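Local atomic coordinates of GENE 22 product (Bacillus phage spp1, PDB entry 2XC8), a protein that is of unknown function but resembles in fold a domain of the receptor-binding protein of lactococcal phage p2. Residues G1-Y12 / R109-D120. Residues are numbered along the deposited sequence; the frame is centred on the assembly and turned at random.
Sequences GIEIVNRKAVWY and REGTIFLYEKED
Ile113 N donates to Glu3 O at 2.7 Å, nearly in line with the carbonyl. Val5 N then bonds back to Ile113 O at 2.8 Å, with an N-H...O angle of 173°. Six more backbone bonds extend this pattern, from Gly111 N to Gly1 O at one end to Ala9 N to Glu117 O at the other. At the start, Gly1 N forms a weak salt bridge with Glu110 OE2, and a water donates to Glu110 OE2 and Arg109 O and weakly accepts from Gly1 N. At the far end, the extended Lys8 chain brings NZ 3.2 Å from Asp120 O, although Asp120 is poorly ordered. A second water links Ala9 O to Glu119 N.

On the face of Ile2, Ile4 and Asn6, methyl CG2 of Ile2 meets Ile113 CG1 at 3.7 Å. Ile4 chi1 of -72° sets CG1 beside the backbone N and CG2 anti to it, and CG2 reaches Leu115 CD1. Ile17 covers Ile113 and Leu115 from strand 17-19. On the other face, Val5 lies alongside Phe114, and Val5 CG2 meets Thr112 CG2 at 3.6 Å. That Thr112 methyl also sits above the Phe114 ring, offset toward its rim. After Ala9 the chain turns. Tyr12 then lays its ring against Lys118, whose CB makes a CH-pi contact 3.9 Å from the ring centroid. The Tyr12 ring also stacks with His32.

Glu16 of the second subunit accepts a hydrogen bond from Ile4 N, so the second subunit meets the outer edge of strand 2-8. The arrangement is a parallel pair of beta strands in which 2-8 borders a mixed five-stranded sheet, with 109-117 joining it to antiparallel strand 93-103.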
# COMPACT_ATOMS: atom_id res chain seq x y z
N GLY B 1 -10.84 3.19 7.13
CA GLY B 1 -10.36 1.89 6.55
C GLY B 1 -9.01 1.47 7.11
O GLY B 1 -8.66 1.83 8.24
N ILE B 2 -8.26 0.71 6.33
CA ILE B 2 -6.91 0.33 6.71
C ILE B 2 -5.89 1.29 6.08
O ILE B 2 -5.63 1.25 4.87
CB ILE B 2 -6.59 -1.16 6.38
CG1 ILE B 2 -7.59 -2.08 7.09
CG2 ILE B 2 -5.16 -1.50 6.81
CD1 ILE B 2 -7.55 -3.52 6.63
N GLU B 3 -5.35 2.15 6.93
CA GLU B 3 -4.41 3.19 6.54
C GLU B 3 -3.02 2.60 6.28
O GLU B 3 -2.68 1.54 6.80
CB GLU B 3 -4.33 4.24 7.65
CG GLU B 3 -3.82 5.61 7.21
CD GLU B 3 -3.34 6.47 8.38
OE1 GLU B 3 -3.29 5.97 9.52
OE2 GLU B 3 -3.02 7.65 8.14
N ILE B 4 -2.23 3.30 5.47
CA ILE B 4 -0.85 2.90 5.22
C ILE B 4 0.13 3.92 5.79
O ILE B 4 -0.00 5.13 5.54
CB ILE B 4 -0.59 2.60 3.72
CG1 ILE B 4 -1.29 1.29 3.34
CG2 ILE B 4 0.91 2.55 3.42
CD1 ILE B 4 -1.11 0.85 1.89
N VAL B 5 1.08 3.43 6.58
CA VAL B 5 2.09 4.28 7.20
C VAL B 5 3.50 3.90 6.73
O VAL B 5 4.03 2.84 7.09
CB VAL B 5 1.98 4.29 8.75
CG1 VAL B 5 3.17 5.02 9.38
CG2 VAL B 5 0.68 4.95 9.19
N ASN B 6 4.08 4.77 5.91
CA ASN B 6 5.45 4.63 5.44
C ASN B 6 6.41 5.25 6.45
O ASN B 6 6.21 6.38 6.90
CB ASN B 6 5.63 5.32 4.08
CG ASN B 6 4.78 4.70 2.98
OD1 ASN B 6 3.95 5.37 2.37
ND2 ASN B 6 4.99 3.41 2.73
N ARG B 7 7.46 4.51 6.81
CA ARG B 7 8.48 5.02 7.72
C ARG B 7 9.90 4.57 7.36
O ARG B 7 10.11 3.41 6.99
CB ARG B 7 8.18 4.66 9.18
CG ARG B 7 9.06 5.42 10.17
CD ARG B 7 8.82 4.98 11.61
NE ARG B 7 9.38 5.96 12.54
CZ ARG B 7 8.66 6.83 13.24
NH1 ARG B 7 7.34 6.85 13.14
NH2 ARG B 7 9.27 7.69 14.06
N LYS B 8 10.85 5.49 7.48
CA LYS B 8 12.26 5.20 7.28
C LYS B 8 12.86 4.63 8.56
O LYS B 8 12.82 5.28 9.62
CB LYS B 8 13.02 6.45 6.84
CG LYS B 8 12.66 6.93 5.44
CD LYS B 8 13.35 8.24 5.09
CE LYS B 8 12.98 8.71 3.70
NZ LYS B 8 13.63 10.00 3.35
N ALA B 9 13.40 3.42 8.47
CA ALA B 9 13.97 2.73 9.63
C ALA B 9 15.21 1.93 9.25
O ALA B 9 15.42 1.61 8.07
CB ALA B 9 12.93 1.82 10.27
N VAL B 10 16.03 1.62 10.25
CA VAL B 10 17.21 0.77 10.07
C VAL B 10 16.77 -0.63 9.62
O VAL B 10 17.29 -1.16 8.64
CB VAL B 10 18.06 0.67 11.37
CG1 VAL B 10 19.27 -0.24 11.18
CG2 VAL B 10 18.50 2.06 11.83
N TRP B 11 15.80 -1.19 10.33
CA TRP B 11 15.17 -2.44 9.95
C TRP B 11 13.99 -2.17 9.02
O TRP B 11 13.02 -1.52 9.42
CB TRP B 11 14.69 -3.21 11.18
CG TRP B 11 15.79 -3.79 12.01
CD1 TRP B 11 16.44 -3.18 13.05
CD2 TRP B 11 16.36 -5.10 11.90
NE1 TRP B 11 17.39 -4.03 13.58
CE2 TRP B 11 17.36 -5.21 12.89
CE3 TRP B 11 16.13 -6.19 11.04
CZ2 TRP B 11 18.12 -6.37 13.06
CZ3 TRP B 11 16.89 -7.34 11.21
CH2 TRP B 11 17.88 -7.42 12.21
N TYR B 12 14.09 -2.65 7.79
CA TYR B 12 13.01 -2.48 6.81
C TYR B 12 12.70 -3.75 6.03
O TYR B 12 13.56 -4.60 5.83
CB TYR B 12 13.30 -1.29 5.88
CG TYR B 12 14.52 -1.42 5.00
CD1 TYR B 12 14.41 -1.87 3.68
CD2 TYR B 12 15.78 -1.05 5.46
CE1 TYR B 12 15.53 -1.98 2.86
CE2 TYR B 12 16.91 -1.15 4.65
CZ TYR B 12 16.78 -1.62 3.35
OH TYR B 12 17.89 -1.72 2.55
N ARG B 109 -13.52 -2.36 8.62
CA ARG B 109 -12.13 -2.52 9.03
C ARG B 109 -11.51 -1.18 9.39
O ARG B 109 -11.60 -0.22 8.61
CB ARG B 109 -11.32 -3.20 7.92
CG ARG B 109 -11.83 -4.58 7.53
CD ARG B 109 -11.27 -5.00 6.19
NE ARG B 109 -11.77 -6.32 5.79
CZ ARG B 109 -11.43 -6.95 4.67
NH1 ARG B 109 -10.58 -6.39 3.81
NH2 ARG B 109 -11.94 -8.14 4.40
N GLU B 110 -10.90 -1.11 10.56
CA GLU B 110 -10.16 0.07 10.99
C GLU B 110 -8.79 -0.34 11.51
O GLU B 110 -8.68 -1.15 12.44
CB GLU B 110 -10.94 0.85 12.06
CG GLU B 110 -10.24 2.10 12.61
CD GLU B 110 -10.04 3.20 11.57
OE1 GLU B 110 -9.19 4.09 11.81
OE2 GLU B 110 -10.71 3.19 10.51
N GLY B 111 -7.74 0.21 10.90
CA GLY B 111 -6.38 -0.12 11.30
C GLY B 111 -5.28 0.45 10.43
O GLY B 111 -5.49 1.43 9.71
N THR B 112 -4.11 -0.18 10.50
CA THR B 112 -2.91 0.32 9.85
C THR B 112 -1.95 -0.73 9.29
O THR B 112 -1.73 -1.78 9.90
CB THR B 112 -2.05 1.16 10.83
OG1 THR B 112 -2.88 2.10 11.53
CG2 THR B 112 -0.96 1.92 10.10
N ILE B 113 -1.40 -0.43 8.11
CA ILE B 113 -0.41 -1.30 7.50
C ILE B 113 0.87 -0.46 7.58
O ILE B 113 0.94 0.63 7.01
CB ILE B 113 -0.71 -1.71 6.03
CG1 ILE B 113 -1.81 -2.78 5.98
CG2 ILE B 113 0.56 -2.23 5.33
CD1 ILE B 113 -2.43 -2.98 4.61
N PHE B 114 1.86 -0.96 8.32
CA PHE B 114 3.14 -0.28 8.47
C PHE B 114 4.13 -0.78 7.42
O PHE B 114 4.49 -1.96 7.41
CB PHE B 114 3.70 -0.47 9.88
CG PHE B 114 2.92 0.25 10.95
CD1 PHE B 114 3.24 1.57 11.30
CD2 PHE B 114 1.89 -0.39 11.63
CE1 PHE B 114 2.52 2.23 12.29
CE2 PHE B 114 1.17 0.27 12.63
CZ PHE B 114 1.49 1.58 12.96
N LEU B 115 4.56 0.12 6.54
CA LEU B 115 5.52 -0.22 5.49
C LEU B 115 6.87 0.43 5.76
O LEU B 115 7.03 1.65 5.61
CB LEU B 115 4.99 0.19 4.11
CG LEU B 115 3.73 -0.48 3.55
CD1 LEU B 115 3.38 0.11 2.20
CD2 LEU B 115 3.90 -2.00 3.44
N TYR B 116 7.85 -0.39 6.15
CA TYR B 116 9.17 0.12 6.52
C TYR B 116 10.05 0.29 5.29
O TYR B 116 10.10 -0.57 4.40
CB TYR B 116 9.75 -0.65 7.71
CG TYR B 116 8.88 -0.52 8.95
CD1 TYR B 116 8.94 0.61 9.77
CD2 TYR B 116 7.97 -1.53 9.29
CE1 TYR B 116 8.13 0.73 10.90
CE2 TYR B 116 7.16 -1.42 10.41
CZ TYR B 116 7.24 -0.29 11.21
OH TYR B 116 6.44 -0.18 12.33
N GLU B 117 10.75 1.43 5.27
CA GLU B 117 11.60 1.79 4.15
C GLU B 117 13.07 2.03 4.51
O GLU B 117 13.40 2.22 5.68
CB GLU B 117 10.97 3.11 3.71
CG GLU B 117 10.88 3.35 2.21
CD GLU B 117 10.20 4.68 1.90
OE1 GLU B 117 10.92 5.66 1.59
OE2 GLU B 117 8.96 4.76 2.00
N LYS B 118 13.94 2.03 3.50
CA LYS B 118 15.36 2.35 3.66
C LYS B 118 15.56 3.84 3.99
O LYS B 118 14.88 4.70 3.43
CB LYS B 118 16.14 1.97 2.39
CG LYS B 118 17.62 2.38 2.33
CD LYS B 118 18.49 1.56 3.27
CE LYS B 118 19.99 1.74 2.95
NZ LYS B 118 20.84 0.85 3.79
N GLU B 119 16.50 4.12 4.90
CA GLU B 119 16.79 5.49 5.33
C GLU B 119 17.54 6.31 4.27
O GLU B 119 17.88 5.80 3.20
CB GLU B 119 17.56 5.50 6.66
CG GLU B 119 16.69 5.25 7.89
CD GLU B 119 17.46 5.30 9.21
OE1 GLU B 119 18.71 5.28 9.19
OE2 GLU B 119 16.80 5.36 10.27
N ASP B 120 17.79 7.59 4.59
CA ASP B 120 18.47 8.55 3.70
C ASP B 120 17.71 8.79 2.39
O ASP B 120 16.51 9.04 2.39
CB ASP B 120 19.92 8.13 3.41
CG ASP B 120 20.74 7.93 4.68
OD1 ASP B 120 20.36 8.47 5.74
OD2 ASP B 120 21.77 7.24 4.61
O HOH W 1 -12.95 2.36 9.53
O HOH W 2 17.86 2.05 6.48